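Long-range contact in pseudouridylate synthase RPUSD4, mitochondrial (Homo sapiens, PDB 5UBA), which isomerises uridine to pseudouridine in mitochondrial RNAs, including the 16S ribosomal RNA, a modification needed to assemble a functional mitochondrial ribosome: residues Leu30-Asn40 and Glu268-Pro276. Sequence-based numbering, arbitrary orientation.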
ATOM      1  N   LEU A  30      16.324  -3.884  -4.501  1.00 17.40           N
ATOM      2  CA  LEU A  30      16.550  -3.932  -3.062  1.00 17.91           C
ATOM      3  C   LEU A  30      17.269  -5.174  -2.582  1.00 17.78           C
ATOM      4  O   LEU A  30      17.920  -5.150  -1.536  1.00 18.19           O
ATOM      5  CB  LEU A  30      15.197  -3.871  -2.336  1.00 17.26           C
ATOM      6  CG  LEU A  30      14.334  -2.677  -2.677  1.00 17.52           C
ATOM      7  CD1 LEU A  30      12.988  -2.807  -1.981  1.00 17.17           C
ATOM      8  CD2 LEU A  30      15.001  -1.392  -2.229  1.00 17.53           C
ATOM      9  N   HIS A  31      17.087  -6.277  -3.300  1.00 17.58           N
ATOM     10  CA  HIS A  31      17.674  -7.569  -2.933  1.00 19.21           C
ATOM     11  C   HIS A  31      17.678  -8.501  -4.120  1.00 18.87           C
ATOM     12  O   HIS A  31      16.720  -8.545  -4.874  1.00 18.37           O
ATOM     13  CB  HIS A  31      16.860  -8.211  -1.806  1.00 18.31           C
ATOM     14  CG  HIS A  31      17.331  -9.583  -1.430  1.00 19.94           C
ATOM     15  ND1 HIS A  31      18.356  -9.795  -0.534  1.00 22.42           N
ATOM     16  CD2 HIS A  31      16.937 -10.805  -1.850  1.00 21.33           C
ATOM     17  CE1 HIS A  31      18.553 -11.096  -0.405  1.00 22.77           C
ATOM     18  NE2 HIS A  31      17.715 -11.729  -1.201  1.00 22.46           N
ATOM     19  N   GLN A  32      18.779  -9.236  -4.272  1.00 21.33           N
ATOM     20  CA  GLN A  32      18.897 -10.252  -5.288  1.00 24.69           C
ATOM     21  C   GLN A  32      19.561 -11.480  -4.702  1.00 23.58           C
ATOM     22  O   GLN A  32      20.565 -11.371  -3.966  1.00 25.91           O
ATOM     23  CB  GLN A  32      19.716  -9.668  -6.456  1.00 27.29           C
ATOM     24  CG  GLN A  32      19.472 -10.367  -7.760  1.00 33.00           C
ATOM     25  CD  GLN A  32      19.953  -9.602  -8.976  1.00 33.64           C
ATOM     26  OE1 GLN A  32      20.395  -8.440  -8.892  1.00 37.41           O
ATOM     27  NE2 GLN A  32      19.862 -10.251 -10.122  1.00 35.97           N
ATOM     28  N   ASP A  33      18.982 -12.645  -4.979  1.00 22.24           N
ATOM     29  CA  ASP A  33      19.663 -13.928  -4.692  1.00 23.26           C
ATOM     30  C   ASP A  33      19.324 -14.929  -5.785  1.00 23.06           C
ATOM     31  O   ASP A  33      18.723 -14.556  -6.797  1.00 22.71           O
ATOM     32  CB  ASP A  33      19.379 -14.411  -3.263  1.00 23.65           C
ATOM     33  CG  ASP A  33      17.914 -14.721  -2.991  1.00 23.17           C
ATOM     34  OD1 ASP A  33      17.173 -15.207  -3.874  1.00 22.73           O
ATOM     35  OD2 ASP A  33      17.518 -14.522  -1.819  1.00 26.61           O
ATOM     36  N   LYS A  34      19.682 -16.203  -5.607  1.00 25.48           N
ATOM     37  CA  LYS A  34      19.423 -17.191  -6.656  1.00 26.67           C
ATOM     38  C   LYS A  34      17.936 -17.422  -6.899  1.00 24.02           C
ATOM     39  O   LYS A  34      17.569 -17.843  -7.978  1.00 26.48           O
ATOM     40  CB  LYS A  34      20.138 -18.525  -6.362  1.00 29.04           C
ATOM     41  CG  LYS A  34      19.480 -19.386  -5.297  1.00 32.74           C
ATOM     42  CD  LYS A  34      20.358 -20.565  -4.891  1.00 34.38           C
ATOM     43  CE  LYS A  34      19.713 -21.352  -3.766  1.00 35.98           C
ATOM     44  N   ASN A  35      17.092 -17.110  -5.905  1.00 23.80           N
ATOM     45  CA  ASN A  35      15.646 -17.313  -5.991  1.00 21.98           C
ATOM     46  C   ASN A  35      14.850 -16.068  -6.410  1.00 19.62           C
ATOM     47  O   ASN A  35      13.901 -16.168  -7.181  1.00 19.72           O
ATOM     48  CB  ASN A  35      15.085 -17.748  -4.635  1.00 22.79           C
ATOM     49  CG  ASN A  35      15.697 -19.041  -4.118  1.00 25.89           C
ATOM     50  OD1 ASN A  35      16.108 -19.124  -2.963  1.00 31.03           O
ATOM     51  ND2 ASN A  35      15.733 -20.044  -4.958  1.00 25.12           N
ATOM     52  N   LEU A  36      15.239 -14.919  -5.858  1.00 19.99           N
ATOM     53  CA  LEU A  36      14.374 -13.725  -5.886  1.00 18.88           C
ATOM     54  C   LEU A  36      15.062 -12.501  -6.461  1.00 18.22           C
ATOM     55  O   LEU A  36      16.275 -12.322  -6.330  1.00 19.04           O
ATOM     56  CB  LEU A  36      13.912 -13.364  -4.472  1.00 20.14           C
ATOM     57  CG  LEU A  36      13.309 -14.454  -3.597  1.00 20.64           C
ATOM     58  CD1 LEU A  36      12.975 -13.846  -2.238  1.00 22.79           C
ATOM     59  CD2 LEU A  36      12.057 -15.004  -4.236  1.00 20.20           C
ATOM     60  N   VAL A  37      14.245 -11.650  -7.071  1.00 17.04           N
ATOM     61  CA  VAL A  37      14.613 -10.269  -7.389  1.00 17.47           C
ATOM     62  C   VAL A  37      13.577  -9.389  -6.697  1.00 16.14           C
ATOM     63  O   VAL A  37      12.392  -9.486  -6.997  1.00 16.64           O
ATOM     64  CB  VAL A  37      14.588  -9.990  -8.900  1.00 18.74           C
ATOM     65  CG1 VAL A  37      14.947  -8.531  -9.173  1.00 19.77           C
ATOM     66  CG2 VAL A  37      15.576 -10.908  -9.623  1.00 18.93           C
ATOM     67  N   VAL A  38      14.037  -8.523  -5.798  1.00 14.87           N
ATOM     68  CA  VAL A  38      13.113  -7.667  -5.044  1.00 14.76           C
ATOM     69  C   VAL A  38      13.269  -6.249  -5.565  1.00 13.89           C
ATOM     70  O   VAL A  38      14.366  -5.690  -5.476  1.00 14.90           O
ATOM     71  CB  VAL A  38      13.359  -7.730  -3.529  1.00 15.09           C
ATOM     72  CG1 VAL A  38      12.280  -6.928  -2.805  1.00 15.85           C
ATOM     73  CG2 VAL A  38      13.396  -9.180  -3.073  1.00 15.18           C
ATOM     74  N   ILE A  39      12.180  -5.695  -6.078  1.00 13.80           N
ATOM     75  CA  ILE A  39      12.165  -4.348  -6.649  1.00 14.39           C
ATOM     76  C   ILE A  39      11.447  -3.359  -5.729  1.00 14.58           C
ATOM     77  O   ILE A  39      10.761  -3.733  -4.777  1.00 14.41           O
ATOM     78  CB  ILE A  39      11.544  -4.313  -8.057  1.00 15.23           C
ATOM     79  CG1 ILE A  39      10.083  -4.709  -8.035  1.00 15.92           C
ATOM     80  CG2 ILE A  39      12.334  -5.197  -9.010  1.00 15.94           C
ATOM     81  CD1 ILE A  39       9.377  -4.498  -9.347  1.00 16.79           C
ATOM     82  N   ASN A  40      11.628  -2.087  -6.061  1.00 14.78           N
ATOM     83  CA  ASN A  40      10.938  -0.977  -5.457  1.00 15.14           C
ATOM     84  C   ASN A  40       9.930  -0.472  -6.481  1.00 15.44           C
ATOM     85  O   ASN A  40      10.294   0.204  -7.480  1.00 16.52           O
ATOM     86  CB  ASN A  40      11.961   0.080  -5.063  1.00 15.73           C
ATOM     87  CG  ASN A  40      11.329   1.341  -4.531  1.00 15.67           C
ATOM     88  OD1 ASN A  40      10.116   1.447  -4.445  1.00 16.09           O
ATOM     89  ND2 ASN A  40      12.168   2.310  -4.167  1.00 17.79           N
ATOM     90  N   GLU A 268      15.241 -15.925   8.099  1.00 37.75           N
ATOM     91  CA  GLU A 268      14.249 -15.005   7.528  1.00 35.88           C
ATOM     92  C   GLU A 268      14.860 -13.998   6.580  1.00 31.70           C
ATOM     93  O   GLU A 268      15.973 -13.555   6.787  1.00 29.82           O
ATOM     94  CB  GLU A 268      13.564 -14.199   8.629  1.00 36.76           C
ATOM     95  CG  GLU A 268      12.724 -14.988   9.604  1.00 39.93           C
ATOM     96  CD  GLU A 268      11.904 -14.077  10.492  1.00 40.18           C
ATOM     97  OE1 GLU A 268      12.422 -13.024  10.934  1.00 40.90           O
ATOM     98  OE2 GLU A 268      10.735 -14.416  10.748  1.00 44.19           O
ATOM     99  N   LEU A 269      14.110 -13.607   5.553  1.00 26.73           N
ATOM    100  CA  LEU A 269      14.535 -12.532   4.689  1.00 24.69           C
ATOM    101  C   LEU A 269      13.732 -11.288   5.094  1.00 23.12           C
ATOM    102  O   LEU A 269      12.516 -11.316   5.035  1.00 24.42           O
ATOM    103  CB  LEU A 269      14.271 -12.902   3.237  1.00 27.25           C
ATOM    104  CG  LEU A 269      14.817 -11.955   2.174  1.00 28.40           C
ATOM    105  CD1 LEU A 269      16.279 -11.594   2.383  1.00 29.98           C
ATOM    106  CD2 LEU A 269      14.610 -12.584   0.806  1.00 29.83           C
ATOM    107  N   ASN A 270      14.423 -10.236   5.513  1.00 20.20           N
ATOM    108  CA  ASN A 270      13.822  -9.038   6.080  1.00 19.22           C
ATOM    109  C   ASN A 270      14.122  -7.890   5.132  1.00 18.34           C
ATOM    110  O   ASN A 270      15.223  -7.346   5.122  1.00 20.25           O
ATOM    111  CB  ASN A 270      14.409  -8.807   7.474  1.00 19.71           C
ATOM    112  CG  ASN A 270      13.758  -7.651   8.209  1.00 21.67           C
ATOM    113  OD1 ASN A 270      13.397  -6.632   7.613  1.00 21.36           O
ATOM    114  ND2 ASN A 270      13.632  -7.796   9.538  1.00 23.92           N
ATOM    115  N   LEU A 271      13.129  -7.540   4.316  1.00 17.85           N
ATOM    116  CA  LEU A 271      13.294  -6.616   3.189  1.00 17.21           C
ATOM    117  C   LEU A 271      12.701  -5.281   3.562  1.00 16.91           C
ATOM    118  O   LEU A 271      11.542  -5.223   4.008  1.00 16.01           O
ATOM    119  CB  LEU A 271      12.556  -7.168   1.965  1.00 16.99           C
ATOM    120  CG  LEU A 271      13.043  -8.544   1.483  1.00 17.40           C
ATOM    121  CD1 LEU A 271      12.027  -9.231   0.609  1.00 17.74           C
ATOM    122  CD2 LEU A 271      14.354  -8.480   0.714  1.00 17.91           C
ATOM    123  N   VAL A 272      13.464  -4.199   3.420  0.50 16.55           N
ATOM    124  CA  VAL A 272      12.967  -2.861   3.745  0.50 16.71           C
ATOM    125  C   VAL A 272      13.306  -1.909   2.610  0.50 16.79           C
ATOM    126  O   VAL A 272      14.421  -1.977   2.079  0.50 17.35           O
ATOM    127  CB  VAL A 272      13.542  -2.350   5.079  0.50 17.23           C
ATOM    128  CG1 VAL A 272      13.136  -0.895   5.347  0.50 17.36           C
ATOM    129  CG2 VAL A 272      13.099  -3.257   6.221  0.50 18.01           C
ATOM    130  N   CYS A 273      12.359  -1.021   2.271  1.00 15.49           N
ATOM    131  CA  CYS A 273      12.469  -0.067   1.160  1.00 15.77           C
ATOM    132  C   CYS A 273      12.384   1.366   1.668  1.00 16.20           C
ATOM    133  O   CYS A 273      11.452   1.725   2.401  1.00 15.49           O
ATOM    134  CB  CYS A 273      11.345  -0.301   0.127  1.00 15.79           C
ATOM    135  SG  CYS A 273      11.565   0.620  -1.391  1.00 17.05           S
ATOM    136  N   LYS A 274      13.332   2.200   1.222  1.00 17.14           N
ATOM    137  CA  LYS A 274      13.264   3.636   1.470  1.00 17.05           C
ATOM    138  C   LYS A 274      11.939   4.227   1.030  1.00 16.93           C
ATOM    139  O   LYS A 274      11.320   3.792   0.050  1.00 15.86           O
ATOM    140  CB  LYS A 274      14.385   4.383   0.705  1.00 19.63           C
ATOM    141  CG  LYS A 274      14.236   4.383  -0.803  1.00 21.70           C
ATOM    142  CD  LYS A 274      15.385   5.074  -1.533  1.00 23.62           C
ATOM    143  CE  LYS A 274      15.227   4.964  -3.044  1.00 25.80           C
ATOM    144  NZ  LYS A 274      13.957   5.556  -3.551  1.00 29.84           N
ATOM    145  N   LEU A 275      11.540   5.305   1.710  1.00 17.82           N
ATOM    146  CA  LEU A 275      10.366   6.030   1.292  1.00 17.09           C
ATOM    147  C   LEU A 275      10.640   6.783  -0.003  1.00 17.02           C
ATOM    148  O   LEU A 275      11.789   7.233  -0.224  1.00 19.76           O
ATOM    149  CB  LEU A 275       9.966   7.065   2.346  1.00 17.28           C
ATOM    150  CG  LEU A 275       9.362   6.558   3.648  1.00 17.40           C
ATOM    151  CD1 LEU A 275       9.347   7.667   4.698  1.00 18.17           C
ATOM    152  CD2 LEU A 275       7.977   6.007   3.405  1.00 17.44           C
ATOM    153  N   PRO A 276       9.618   6.960  -0.838  1.00 17.05           N
ATOM    154  CA  PRO A 276       9.793   7.806  -2.031  1.00 17.75           C
ATOM    155  C   PRO A 276      10.043   9.256  -1.642  1.00 18.45           C
ATOM    156  O   PRO A 276       9.585   9.709  -0.598  1.00 17.22           O
ATOM    157  CB  PRO A 276       8.476   7.677  -2.792  1.00 18.89           C
ATOM    158  CG  PRO A 276       7.625   6.726  -2.040  1.00 18.75           C
ATOM    159  CD  PRO A 276       8.261   6.389  -0.741  1.00 17.60           C
TER
HETATM  160  O   HOH W   1      11.218   4.661  -2.636  1.00 20.26           O
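Strand 269-272 is packed against the hairpin of strands 31-32 and 36-40 through side chains, and just past the strand C273 comes beside N40, their CA atoms 6.9 Å apart. The contact is an example of two beta-sheets packed through their side chains: the hairpin, with a classic beta bulge where L30 and H31 both face V38, belongs to a small antiparallel sheet of this RluA-family pseudouridine synthase, whereas 269-272 pairs with strand 252-259 of the larger mixed sheet. Alternate residues of 269-273 face the hairpin. L269 sends CD1 over one face of the H31 imidazole, 3.9 Å from the ring centroid and 22° off its normal, a CH-pi contact; its other methyl, CD2, meets L36 CD1 tip to tip. An in-plane bond from H31 NE2 to D33 OD2 (2.9 Å, 171°) holds the ring's orientation, the nitrogen approaching OD2 from above the carboxylate plane. D33 is itself anchored in an Asx motif, its OD1 accepting from the backbone N of both N35 and L36. L271 divides its methyls between the two strands of the hairpin, CD1 reaching V38 CG2 while CD2 lies 3.6 Å from H31 CB. Farther along, L30 CD1 rests on C273 CB at 3.7 Å. With SG anti to the backbone N (chi1 -170°), C273 sets its sulfur against the N40 amide, 3.2 Å from N40 CG. Beyond it, one water links the segments: it accepts from N40 ND2 and K274 NZ and donates to K274 O, 2.8 Å from the water oxygen.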